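Local coordinates for tryparedoxin II (PDB 1I5G), which probably carries electrons as a thioredoxin-like dithiol-disulfide protein, taking them from trypanothione and passing them on to peroxide-detoxifying enzymes of the trypanosomatid, at residues W39-P42 with S43-F46; A127-M130 with V131-P135; L87-P90 with F91-K95; A56-K60 with K61-V65. The protein carries 1 engineered substitution. All blocks are in the same frame, centred on the assembly; numbering follows the deposited sequence.

All four contacts are local, each within a continuous run of chain. Interactions 1, 2 and 4 are partly buried, while interaction 3 lies at the surface. Interactions 1 and 4 use the two ends of helix 41-57. Interactions 1 and 2 touch through Phe46 and helix 127-133, and both meet glutathionylspermidine: interaction 1 by a disulfide, interaction 2 by two hydrogen bonds from Arg128 to the carboxylate. Interaction 4 reaches interaction 2 through His57 and Pro135. It also meets interaction 3 in the sheet, where strands 63-69 and 87-88 are neighbours. Away from the ligand, interaction 3 combines a turn, a capping carboxylate and a bridging water, and interaction 4 backbone bonds and an aromatic ring.

Interaction 1. Residues W39-P42 with S43-F46; sequences WCPP and SRAF. Engineered in segment 43-46: Ser43 (natural residue Cys). With TS5 (glutathionylspermidine), chain C.
In Cys40 the sulfur is turned away from the backbone N (chi1 -176°), which sets SG towards the ligand and 3.9 Å from Ser43 OG. Arg44 bends at chi3 (-43°), which lays one guanidinium face over Pro41 CA. Its NH2 ends 3.8 Å from Pro41 CB, while NH1 bonds to Ser38 O. Cys40 is the N-cap residue. Its O accepts Arg44 N at 3.0 Å, nearly straight at 177°. Ala45 N follows on Pro41 O at 2.9 Å, and the bond from Phe46 N to Pro42 O is weak. Cys40 SG forms a disulfide of 2.1 Å with SG2 of glutathionylspermidine. Ser43 is an engineered replacement of the second cysteine of the WCPPC motif; without that thiol the mixed disulfide would probably not be resolved. Trp39 CZ3 lies 3.5 Å from ligand CB2. Pro42 CD packs 3.7 Å from ligand SG2, and its CG 3.7 Å from ligand CG1. With an alanine here, the lost CG and CD would probably leave a gap beside the disulfide and let the glutathionyl arm shift. The site opens helix 41-57, which links parallel strands 30-36 and 63-69 in a beta-alpha-beta unit, and Phe46 packs on helix 127-133.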
loop_
_atom_site.group_PDB
_atom_site.type_symbol
_atom_site.label_atom_id
_atom_site.label_comp_id
_atom_site.label_asym_id
_atom_site.label_seq_id
_atom_site.Cartn_x
_atom_site.Cartn_y
_atom_site.Cartn_z
ATOM N N TRP A 39 -10.375 11.240 -5.055
ATOM C CA TRP A 39 -11.134 11.756 -6.201
ATOM C C TRP A 39 -11.678 10.607 -7.029
ATOM O O TRP A 39 -12.524 10.874 -7.883
ATOM C CB TRP A 39 -10.237 12.624 -7.059
ATOM C CG TRP A 39 -9.048 11.971 -7.690
ATOM C CD1 TRP A 39 -7.755 11.981 -7.239
ATOM C CD2 TRP A 39 -8.983 11.211 -8.908
ATOM N NE1 TRP A 39 -6.924 11.276 -8.071
ATOM C CE2 TRP A 39 -7.652 10.789 -9.121
ATOM C CE3 TRP A 39 -9.928 10.832 -9.872
ATOM C CZ2 TRP A 39 -7.253 10.043 -10.212
ATOM C CZ3 TRP A 39 -9.493 10.075 -10.961
ATOM C CH2 TRP A 39 -8.191 9.704 -11.125
ATOM N N CYS A 40 -11.261 9.366 -6.851
ATOM C CA CYS A 40 -11.686 8.225 -7.649
ATOM C C CYS A 40 -12.735 7.401 -6.916
ATOM O O CYS A 40 -12.443 6.728 -5.937
ATOM C CB CYS A 40 -10.464 7.367 -7.958
ATOM S SG CYS A 40 -10.757 5.941 -9.063
ATOM N N PRO A 41 -13.983 7.449 -7.369
ATOM C CA PRO A 41 -15.023 6.653 -6.704
ATOM C C PRO A 41 -14.711 5.184 -6.592
ATOM O O PRO A 41 -14.849 4.627 -5.501
ATOM C CB PRO A 41 -16.325 6.968 -7.449
ATOM C CG PRO A 41 -16.032 8.209 -8.127
ATOM C CD PRO A 41 -14.539 8.245 -8.482
ATOM N N PRO A 42 -14.281 4.501 -7.655
ATOM C CA PRO A 42 -13.955 3.088 -7.476
ATOM C C PRO A 42 -12.933 2.750 -6.393
ATOM O O PRO A 42 -12.934 1.756 -5.679
ATOM C CB PRO A 42 -13.495 2.679 -8.884
ATOM C CG PRO A 42 -14.082 3.627 -9.787
ATOM C CD PRO A 42 -14.112 4.944 -9.051
ATOM N N SER A 43 -11.973 3.665 -6.247
ATOM C CA SER A 43 -10.941 3.546 -5.212
ATOM C C SER A 43 -11.427 3.723 -3.796
ATOM O O SER A 43 -11.128 3.010 -2.849
ATOM C CB SER A 43 -9.879 4.634 -5.281
ATOM O OG SER A 43 -8.892 4.222 -6.142
ATOM N N ARG A 44 -12.217 4.779 -3.658
ATOM C CA ARG A 44 -12.911 4.984 -2.409
ATOM C C ARG A 44 -13.792 3.793 -2.023
ATOM O O ARG A 44 -13.937 3.479 -0.847
ATOM C CB ARG A 44 -13.844 6.188 -2.489
ATOM C CG ARG A 44 -13.114 7.494 -2.578
ATOM C CD ARG A 44 -14.008 8.690 -2.169
ATOM N NE ARG A 44 -15.342 8.547 -2.747
ATOM C CZ ARG A 44 -15.743 9.162 -3.857
ATOM N NH1 ARG A 44 -14.946 9.986 -4.547
ATOM N NH2 ARG A 44 -16.980 8.966 -4.297
ATOM N N ALA A 45 -14.430 3.160 -3.002
ATOM C CA ALA A 45 -15.309 2.029 -2.721
ATOM C C ALA A 45 -14.545 0.754 -2.420
ATOM O O ALA A 45 -15.042 -0.183 -1.809
ATOM C CB ALA A 45 -16.183 1.820 -3.925
ATOM N N PHE A 46 -13.295 0.659 -2.862
ATOM C CA PHE A 46 -12.480 -0.526 -2.566
ATOM C C PHE A 46 -11.810 -0.426 -1.197
ATOM O O PHE A 46 -11.611 -1.445 -0.534
ATOM C CB PHE A 46 -11.401 -0.796 -3.637
ATOM C CG PHE A 46 -10.405 -1.872 -3.278
ATOM C CD1 PHE A 46 -10.794 -3.213 -3.210
ATOM C CD2 PHE A 46 -9.067 -1.602 -3.017
ATOM C CE1 PHE A 46 -9.894 -4.214 -2.883
ATOM C CE2 PHE A 46 -8.178 -2.591 -2.692
ATOM C CZ PHE A 46 -8.585 -3.910 -2.619
HETATM N N1 TS5 C . -13.111 -0.162 -13.277
HETATM C CA1 TS5 C . -11.655 -0.091 -13.021
HETATM C C1 TS5 C . -11.348 -0.537 -11.617
HETATM O OE1 TS5 C . -10.185 -0.893 -11.320
HETATM O OE2 TS5 C . -12.275 -0.523 -10.769
HETATM C CB1 TS5 C . -11.053 1.304 -13.203
HETATM C CG1 TS5 C . -11.469 2.273 -12.102
HETATM C CD1 TS5 C . -11.279 3.654 -12.663
HETATM O O1 TS5 C . -12.067 4.212 -13.546
HETATM N N2 TS5 C . -10.258 4.385 -12.221
HETATM C CA2 TS5 C . -9.755 5.582 -12.820
HETATM C C2 TS5 C . -8.299 5.550 -13.224
HETATM O O2 TS5 C . -7.357 4.992 -12.448
HETATM C CB2 TS5 C . -9.864 6.691 -11.772
HETATM S SG2 TS5 C . -11.429 6.766 -10.862
HETATM N N3 TS5 C . -8.145 6.195 -14.396
HETATM C CA3 TS5 C . -6.797 6.474 -14.846
HETATM C C3 TS5 C . -6.469 5.804 -16.156
HETATM O O3 TS5 C . -6.978 4.608 -16.329
HETATM N "N1'" TS5 C . -5.732 6.305 -17.137
HETATM C "C1'" TS5 C . -5.108 5.439 -18.107
HETATM C "C2'" TS5 C . -5.690 5.842 -19.450
HETATM N "N2'" TS5 C . -5.554 5.393 -21.900
HETATM C "C3'" TS5 C . -4.928 5.179 -20.600
HETATM C "C4'" TS5 C . -4.873 4.757 -23.019
HETATM C "C5'" TS5 C . -5.171 5.374 -24.388
HETATM C "C6'" TS5 C . -4.310 4.813 -25.520
HETATM C "C7'" TS5 C . -4.969 4.922 -26.892
HETATM N "N3'" TS5 C . -4.177 4.471 -28.032
#

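Interaction 2. Residues A127-M130 with V131-P135; sequences ARTM and VVKDP. With TS5 (glutathionylspermidine), chain C.
The Arg128 guanidinium meets the ligand carboxylate at its edge, with C1 of glutathionylspermidine in its plane. Arg128 NH1 donates to ligand OE1 at 2.8 Å, almost straight at 173°. NH2 donates to OE2, also at 2.8 Å. This pair of bonds fixes the rotation of the carboxylate and would be expected to balance its negative charge. The side chain starts anti to the backbone N and bends at chi2 (-68°), and so reaches out of the helix to the ligand. Val132 CG2 lies 3.5 Å from Arg128 O, one turn on.

These residues form helix 127-133, which follows the edge strand 122-124 in this thioredoxin-like fold and packs against helix 41-57. Val131 lies on that buried side, touching Phe46 and Phe53, while Val132 touches Gln49. Val131 N bonds to Ala127 O at 2.9 Å, and Lys133 N to Thr129 O at 2.9 Å. The Thr129 and Lys133 side chains run side by side and point the same way, with Thr129 OG1 3.6 Å from Lys133 CD. Met130 curls through chi2 and chi3, which brings its methyl over the last turn, towards Lys133 and Asp134. Its CE lies 4.1 Å from Asp134 CB and also touches Lys133 CB. Asp134 is the first residue to leave helical geometry, yet its N still bonds to Met130 O at 2.8 Å. Its carboxylate is held from beyond the helix: OD2 accepts Trp142 NE1 and Asp139 N, and OD1 accepts Lys138 N.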
loop_
_atom_site.group_PDB
_atom_site.type_symbol
_atom_site.label_atom_id
_atom_site.label_comp_id
_atom_site.label_asym_id
_atom_site.label_seq_id
_atom_site.Cartn_x
_atom_site.Cartn_y
_atom_site.Cartn_z
ATOM N N ALA A 127 -3.802 -8.114 -6.318
ATOM C CA ALA A 127 -4.356 -8.145 -5.004
ATOM C C ALA A 127 -5.638 -7.341 -4.900
ATOM O O ALA A 127 -6.458 -7.634 -4.040
ATOM C CB ALA A 127 -3.298 -7.701 -3.994
ATOM N N ARG A 128 -5.857 -6.306 -5.716
ATOM C CA ARG A 128 -7.158 -5.650 -5.669
ATOM C C ARG A 128 -8.273 -6.648 -5.946
ATOM O O ARG A 128 -9.226 -6.799 -5.139
ATOM C CB ARG A 128 -7.224 -4.429 -6.574
ATOM C CG ARG A 128 -8.568 -3.660 -6.485
ATOM C CD ARG A 128 -9.815 -4.403 -7.055
ATOM N NE ARG A 128 -10.954 -3.497 -7.243
ATOM C CZ ARG A 128 -11.024 -2.718 -8.276
ATOM N NH1 ARG A 128 -10.101 -2.694 -9.212
ATOM N NH2 ARG A 128 -12.089 -1.926 -8.350
ATOM N N THR A 129 -8.157 -7.369 -7.050
ATOM C CA THR A 129 -9.233 -8.298 -7.328
ATOM C C THR A 129 -9.273 -9.434 -6.328
ATOM O O THR A 129 -10.368 -9.870 -5.957
ATOM C CB THR A 129 -9.288 -8.840 -8.741
ATOM O OG1 THR A 129 -9.601 -10.191 -9.079
ATOM C CG2 THR A 129 -8.906 -7.940 -9.821
ATOM N N MET A 130 -8.112 -9.916 -5.878
ATOM C CA MET A 130 -8.151 -11.057 -4.962
ATOM C C MET A 130 -8.590 -10.727 -3.556
ATOM O O MET A 130 -9.151 -11.582 -2.888
ATOM C CB MET A 130 -6.847 -11.833 -5.010
ATOM C CG MET A 130 -6.651 -12.475 -6.358
ATOM S SD MET A 130 -8.024 -13.412 -7.095
ATOM C CE MET A 130 -8.203 -14.634 -5.868
ATOM N N VAL A 131 -8.408 -9.516 -3.057
ATOM C CA VAL A 131 -9.025 -9.172 -1.805
ATOM C C VAL A 131 -10.539 -9.292 -1.941
ATOM O O VAL A 131 -11.219 -9.726 -1.017
ATOM C CB VAL A 131 -8.624 -7.735 -1.418
ATOM C CG1 VAL A 131 -9.535 -7.078 -0.442
ATOM C CG2 VAL A 131 -7.187 -7.809 -0.870
ATOM N N VAL A 132 -11.129 -8.913 -3.064
ATOM C CA VAL A 132 -12.572 -9.026 -3.258
ATOM C C VAL A 132 -12.992 -10.477 -3.447
ATOM O O VAL A 132 -13.991 -10.862 -2.863
ATOM C CB VAL A 132 -13.000 -8.199 -4.480
ATOM C CG1 VAL A 132 -14.512 -8.295 -4.680
ATOM C CG2 VAL A 132 -12.667 -6.696 -4.380
ATOM N N LYS A 133 -12.239 -11.248 -4.226
ATOM C CA LYS A 133 -12.603 -12.634 -4.533
ATOM C C LYS A 133 -12.235 -13.629 -3.443
ATOM O O LYS A 133 -12.805 -14.726 -3.379
ATOM C CB LYS A 133 -12.017 -13.075 -5.849
ATOM C CG LYS A 133 -12.557 -12.292 -7.051
ATOM C CD LYS A 133 -12.030 -12.791 -8.345
ATOM C CE LYS A 133 -12.519 -14.170 -8.773
ATOM N NZ LYS A 133 -12.210 -14.426 -10.190
ATOM N N ASP A 134 -11.295 -13.306 -2.581
ATOM C CA ASP A 134 -10.789 -14.207 -1.539
ATOM C C ASP A 134 -10.737 -13.460 -0.215
ATOM O O ASP A 134 -9.671 -13.290 0.412
ATOM C CB ASP A 134 -9.407 -14.723 -1.951
ATOM C CG ASP A 134 -8.848 -15.764 -0.996
ATOM O OD1 ASP A 134 -9.639 -16.435 -0.276
ATOM O OD2 ASP A 134 -7.607 -15.910 -0.999
ATOM N N PRO A 135 -11.883 -13.008 0.284
ATOM C CA PRO A 135 -11.906 -12.195 1.497
ATOM C C PRO A 135 -11.403 -12.906 2.773
ATOM O O PRO A 135 -11.016 -12.248 3.731
ATOM C CB PRO A 135 -13.385 -11.796 1.628
ATOM C CG PRO A 135 -14.099 -12.862 0.908
ATOM C CD PRO A 135 -13.255 -13.224 -0.243
HETATM N N1 TS5 C . -13.111 -0.162 -13.277
HETATM C CA1 TS5 C . -11.655 -0.091 -13.021
HETATM C C1 TS5 C . -11.348 -0.537 -11.617
HETATM O OE1 TS5 C . -10.185 -0.893 -11.320
HETATM O OE2 TS5 C . -12.275 -0.523 -10.769
HETATM C CB1 TS5 C . -11.053 1.304 -13.203
HETATM C CG1 TS5 C . -11.469 2.273 -12.102
HETATM C CD1 TS5 C . -11.279 3.654 -12.663
HETATM O O1 TS5 C . -12.067 4.212 -13.546
HETATM N N2 TS5 C . -10.258 4.385 -12.221
HETATM C CA2 TS5 C . -9.755 5.582 -12.820
HETATM C C2 TS5 C . -8.299 5.550 -13.224
HETATM O O2 TS5 C . -7.357 4.992 -12.448
HETATM C CB2 TS5 C . -9.864 6.691 -11.772
HETATM S SG2 TS5 C . -11.429 6.766 -10.862
HETATM N N3 TS5 C . -8.145 6.195 -14.396
HETATM C CA3 TS5 C . -6.797 6.474 -14.846
HETATM C C3 TS5 C . -6.469 5.804 -16.156
HETATM O O3 TS5 C . -6.978 4.608 -16.329
HETATM N "N1'" TS5 C . -5.732 6.305 -17.137
HETATM C "C1'" TS5 C . -5.108 5.439 -18.107
HETATM C "C2'" TS5 C . -5.690 5.842 -19.450
HETATM N "N2'" TS5 C . -5.554 5.393 -21.900
HETATM C "C3'" TS5 C . -4.928 5.179 -20.600
HETATM C "C4'" TS5 C . -4.873 4.757 -23.019
HETATM C "C5'" TS5 C . -5.171 5.374 -24.388
HETATM C "C6'" TS5 C . -4.310 4.813 -25.520
HETATM C "C7'" TS5 C . -4.969 4.922 -26.892
HETATM N "N3'" TS5 C . -4.177 4.471 -28.032
#

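Interaction 3. Residues L87-P90 with F91-K95; sequences LALP and FEDRK
Asp93 meets Pro90 with CB and Leu89 with OD2. CB sits 3.5 Å from Pro90 O. CG is anti to the backbone N (chi1 -175°), which turns the carboxylate toward Leu89. OD2 then lies 3.6 Å from Leu89 CD1, and it also bonds to Ser10 OG. OD1 accepts the backbone N of Gly96, so Asp93 is the N-cap of helix 94-103. Leu89 lays its branched end across the carboxylate, with CD2 4.0 Å from Asp93 O. Leu89 also packs on Ile68 of strand 63-69. An alanine here lacks CG and both methyl groups, which would probably open a gap beside the Asp93 carboxylate and leave its OD2 without this apolar neighbour.

Pro90 to Asp93 form a type I beta turn, closed by Asp93 N on Pro90 O at 3.1 Å. Asp93 is also the centre of an inverse gamma turn. The turn leads from strand 87-88 of the central sheet into the helix.

Arg94 folds back over Phe91. Its NE stands 3.7 Å above the ring plane, over the centre, and donates to Phe91 O at 2.8 Å. NH2 bonds to Ser69 O and to a water at 2.9 Å, which also contacts Pro90 O and Asp93 O. The polar atoms of the turn are thus shared among a capping carboxylate, a guanidinium and a water. The negative Asp93 at the helix start would be expected to suit the helix dipole.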
loop_
_atom_site.group_PDB
_atom_site.type_symbol
_atom_site.label_atom_id
_atom_site.label_comp_id
_atom_site.label_asym_id
_atom_site.label_seq_id
_atom_site.Cartn_x
_atom_site.Cartn_y
_atom_site.Cartn_z
ATOM N N LEU A 87 -0.027 2.082 6.675
ATOM C CA LEU A 87 1.053 3.028 6.476
ATOM C C LEU A 87 0.794 3.886 5.241
ATOM O O LEU A 87 -0.087 3.584 4.421
ATOM C CB LEU A 87 2.376 2.284 6.296
ATOM C CG LEU A 87 2.740 1.319 7.432
ATOM C CD1 LEU A 87 4.116 0.734 7.210
ATOM C CD2 LEU A 87 2.624 1.978 8.838
ATOM N N ALA A 88 1.568 4.954 5.097
ATOM C CA ALA A 88 1.529 5.714 3.867
ATOM C C ALA A 88 2.889 6.262 3.541
ATOM O O ALA A 88 3.685 6.652 4.389
ATOM C CB ALA A 88 0.527 6.860 3.940
ATOM N N LEU A 89 3.174 6.325 2.251
ATOM C CA LEU A 89 4.299 7.122 1.738
ATOM C C LEU A 89 3.885 8.583 1.978
ATOM O O LEU A 89 2.780 8.962 1.579
ATOM C CB LEU A 89 4.519 6.850 0.236
ATOM C CG LEU A 89 5.705 7.650 -0.328
ATOM C CD1 LEU A 89 7.010 7.077 0.179
ATOM C CD2 LEU A 89 5.661 7.552 -1.859
ATOM N N PRO A 90 4.694 9.416 2.631
ATOM C CA PRO A 90 4.286 10.794 2.907
ATOM C C PRO A 90 3.885 11.550 1.647
ATOM O O PRO A 90 4.548 11.438 0.609
ATOM C CB PRO A 90 5.535 11.367 3.574
ATOM C CG PRO A 90 6.116 10.196 4.290
ATOM C CD PRO A 90 6.023 9.139 3.206
ATOM N N PHE A 91 2.811 12.330 1.719
ATOM C CA PHE A 91 2.336 13.054 0.562
ATOM C C PHE A 91 3.371 13.949 -0.079
ATOM O O PHE A 91 3.444 14.038 -1.319
ATOM C CB PHE A 91 1.075 13.854 0.875
ATOM C CG PHE A 91 0.452 14.489 -0.341
ATOM C CD1 PHE A 91 -0.347 13.793 -1.231
ATOM C CD2 PHE A 91 0.690 15.829 -0.599
ATOM C CE1 PHE A 91 -0.886 14.405 -2.312
ATOM C CE2 PHE A 91 0.142 16.469 -1.711
ATOM C CZ PHE A 91 -0.618 15.711 -2.526
ATOM N N GLU A 92 4.182 14.649 0.709
ATOM C CA GLU A 92 5.124 15.592 0.103
ATOM C C GLU A 92 6.159 14.915 -0.763
ATOM O O GLU A 92 6.802 15.567 -1.586
ATOM C CB GLU A 92 5.737 16.526 1.153
ATOM C CG GLU A 92 4.700 17.423 1.819
ATOM C CD GLU A 92 4.077 18.428 0.886
ATOM O OE1 GLU A 92 4.838 19.328 0.447
ATOM O OE2 GLU A 92 2.868 18.304 0.635
ATOM N N ASP A 93 6.339 13.602 -0.617
ATOM C CA ASP A 93 7.226 12.830 -1.492
ATOM C C ASP A 93 6.486 12.466 -2.775
ATOM O O ASP A 93 6.150 11.317 -3.073
ATOM C CB ASP A 93 7.711 11.550 -0.807
ATOM C CG ASP A 93 8.730 10.782 -1.641
ATOM O OD1 ASP A 93 9.152 11.229 -2.732
ATOM O OD2 ASP A 93 9.125 9.683 -1.182
ATOM N N ARG A 94 6.211 13.498 -3.560
ATOM C CA ARG A 94 5.573 13.322 -4.858
ATOM C C ARG A 94 6.420 12.523 -5.843
ATOM O O ARG A 94 5.957 11.615 -6.535
ATOM C CB ARG A 94 5.103 14.672 -5.429
ATOM C CG ARG A 94 4.089 15.435 -4.531
ATOM C CD ARG A 94 2.613 14.940 -4.580
ATOM N NE ARG A 94 2.445 13.659 -3.909
ATOM C CZ ARG A 94 1.473 12.782 -4.146
ATOM N NH1 ARG A 94 0.542 13.037 -5.055
ATOM N NH2 ARG A 94 1.428 11.650 -3.476
ATOM N N LYS A 95 7.694 12.869 -5.868
ATOM C CA LYS A 95 8.656 12.170 -6.707
ATOM C C LYS A 95 8.657 10.661 -6.408
ATOM O O LYS A 95 8.744 9.823 -7.306
ATOM C CB LYS A 95 10.077 12.736 -6.537
ATOM C CG LYS A 95 10.386 14.086 -7.186
ATOM C CD LYS A 95 11.862 14.488 -7.050
ATOM C CE LYS A 95 12.083 15.987 -7.269
ATOM N NZ LYS A 95 13.483 16.497 -7.139
HETATM O O HOH W 1 3.686 10.646 -1.888
#

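Interaction 4. Residues A56-K60 with K61-V65; sequences AHAEK and KNFEV
Backbone hydrogen bonds lead across the turn between His57 and Phe63. Lys61 N bonds to His57 O at 2.8 Å. Phe63 N bonds to Ala58 O at 3.0 Å. Asn62 N reaches Glu59 O in a weak bond of 3.3 Å. With Asn62 in left-handed conformation (phi 56°, psi 58°), this pattern fits a Schellman motif. It reverses the chain from helix 41-57 into strand 63-69 of the beta-alpha-beta unit.

Apolar contacts gather round Phe63. Its CG sits between the backbone N and the carbonyl carbon (chi1 68°), which folds the ring back over the turn. Ala58 CA makes a CH-pi contact with one face, 3.7 Å from the centroid. Ala58 CB lies 4.0 Å from CE1, His57 CB 3.6 Å from CE2, and Lys61 CB meets the ring edge. Beyond the turn, Phe32 meets Phe63 edge-to-face.

One water bridges Glu59 O and Asn62 OD1, 2.7 Å from Asn62 OD1. His57 NE2 is bonded to Pro135 O.

Backbone atoms of the turn are thus satisfied by one another and by water, while the His57 imidazole is tied to Pro135 O. The backbone bonds set the turn and Phe63 packs a ring face on Ala58, so polar and apolar contacts hold the reversal together.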
loop_
_atom_site.group_PDB
_atom_site.type_symbol
_atom_site.label_atom_id
_atom_site.label_comp_id
_atom_site.label_asym_id
_atom_site.label_seq_id
_atom_site.Cartn_x
_atom_site.Cartn_y
_atom_site.Cartn_z
ATOM N N ALA A 56 -8.684 -8.313 9.468
ATOM C CA ALA A 56 -8.785 -9.752 9.608
ATOM C C ALA A 56 -7.467 -10.496 9.524
ATOM O O ALA A 56 -7.208 -11.459 10.249
ATOM C CB ALA A 56 -9.754 -10.299 8.568
ATOM N N HIS A 57 -6.594 -10.052 8.614
ATOM C CA HIS A 57 -5.453 -10.842 8.163
ATOM C C HIS A 57 -4.049 -10.251 8.293
ATOM O O HIS A 57 -3.102 -11.011 8.117
ATOM C CB HIS A 57 -5.679 -11.227 6.693
ATOM C CG HIS A 57 -6.993 -11.889 6.415
ATOM N ND1 HIS A 57 -7.358 -13.073 7.020
ATOM C CD2 HIS A 57 -8.011 -11.547 5.589
ATOM C CE1 HIS A 57 -8.558 -13.409 6.580
ATOM N NE2 HIS A 57 -8.984 -12.510 5.706
ATOM N N ALA A 58 -3.899 -8.955 8.563
ATOM C CA ALA A 58 -2.551 -8.369 8.507
ATOM C C ALA A 58 -1.576 -9.052 9.468
ATOM O O ALA A 58 -0.413 -9.333 9.126
ATOM C CB ALA A 58 -2.580 -6.860 8.706
ATOM N N GLU A 59 -2.034 -9.339 10.683
ATOM C CA GLU A 59 -1.162 -9.992 11.655
ATOM C C GLU A 59 -0.910 -11.452 11.326
ATOM O O GLU A 59 0.237 -11.859 11.254
ATOM C CB GLU A 59 -1.731 -9.765 13.050
ATOM C CG GLU A 59 -0.818 -10.103 14.217
ATOM C CD GLU A 59 0.199 -9.029 14.574
ATOM O OE1 GLU A 59 0.319 -8.023 13.844
ATOM O OE2 GLU A 59 0.903 -9.186 15.607
ATOM N N LYS A 60 -1.972 -12.220 11.107
ATOM C CA LYS A 60 -1.868 -13.646 10.876
ATOM C C LYS A 60 -1.173 -14.015 9.575
ATOM O O LYS A 60 -0.448 -15.021 9.475
ATOM C CB LYS A 60 -3.241 -14.305 10.896
ATOM C CG LYS A 60 -3.880 -14.371 12.286
ATOM C CD LYS A 60 -5.361 -14.659 12.093
ATOM C CE LYS A 60 -6.130 -14.931 13.386
ATOM N NZ LYS A 60 -7.468 -15.460 12.993
ATOM N N LYS A 61 -1.351 -13.209 8.533
ATOM C CA LYS A 61 -0.765 -13.468 7.222
ATOM C C LYS A 61 0.505 -12.626 7.038
ATOM O O LYS A 61 1.119 -12.703 5.969
ATOM C CB LYS A 61 -1.762 -13.187 6.096
ATOM C CG LYS A 61 -3.017 -14.033 6.092
ATOM C CD LYS A 61 -2.778 -15.493 5.780
ATOM C CE LYS A 61 -4.098 -16.239 5.672
ATOM N NZ LYS A 61 -3.982 -17.664 6.084
ATOM N N ASN A 62 0.881 -11.855 8.052
ATOM C CA ASN A 62 2.149 -11.128 8.091
ATOM C C ASN A 62 2.400 -10.185 6.919
ATOM O O ASN A 62 3.380 -10.288 6.203
ATOM C CB ASN A 62 3.325 -12.105 8.276
ATOM C CG ASN A 62 4.565 -11.420 8.781
ATOM O OD1 ASN A 62 4.443 -10.505 9.612
ATOM N ND2 ASN A 62 5.726 -11.837 8.301
ATOM N N PHE A 63 1.449 -9.262 6.791
ATOM C CA PHE A 63 1.588 -8.274 5.731
ATOM C C PHE A 63 1.334 -6.870 6.257
ATOM O O PHE A 63 0.767 -6.677 7.348
ATOM C CB PHE A 63 0.736 -8.578 4.480
ATOM C CG PHE A 63 -0.734 -8.468 4.657
ATOM C CD1 PHE A 63 -1.425 -7.302 4.549
ATOM C CD2 PHE A 63 -1.480 -9.604 4.944
ATOM C CE1 PHE A 63 -2.809 -7.258 4.718
ATOM C CE2 PHE A 63 -2.869 -9.575 5.113
ATOM C CZ PHE A 63 -3.542 -8.385 5.011
ATOM N N GLU A 64 1.753 -5.882 5.478
ATOM C CA GLU A 64 1.516 -4.464 5.730
ATOM C C GLU A 64 0.918 -3.840 4.460
ATOM O O GLU A 64 1.144 -4.368 3.376
ATOM C CB GLU A 64 2.817 -3.760 6.116
ATOM C CG GLU A 64 2.665 -2.331 6.615
ATOM C CD GLU A 64 1.624 -2.249 7.694
ATOM O OE1 GLU A 64 2.020 -2.489 8.865
ATOM O OE2 GLU A 64 0.465 -1.981 7.425
ATOM N N VAL A 65 0.185 -2.742 4.582
ATOM C CA VAL A 65 -0.313 -1.995 3.439
ATOM C C VAL A 65 0.288 -0.606 3.529
ATOM O O VAL A 65 0.394 -0.017 4.606
ATOM C CB VAL A 65 -1.855 -1.973 3.383
ATOM C CG1 VAL A 65 -2.404 -1.004 2.371
ATOM C CG2 VAL A 65 -2.444 -3.382 3.240
HETATM O O HOH W 2 2.561 -10.417 11.522
HETATM O O HOH W 3 -2.202 -17.899 8.878
#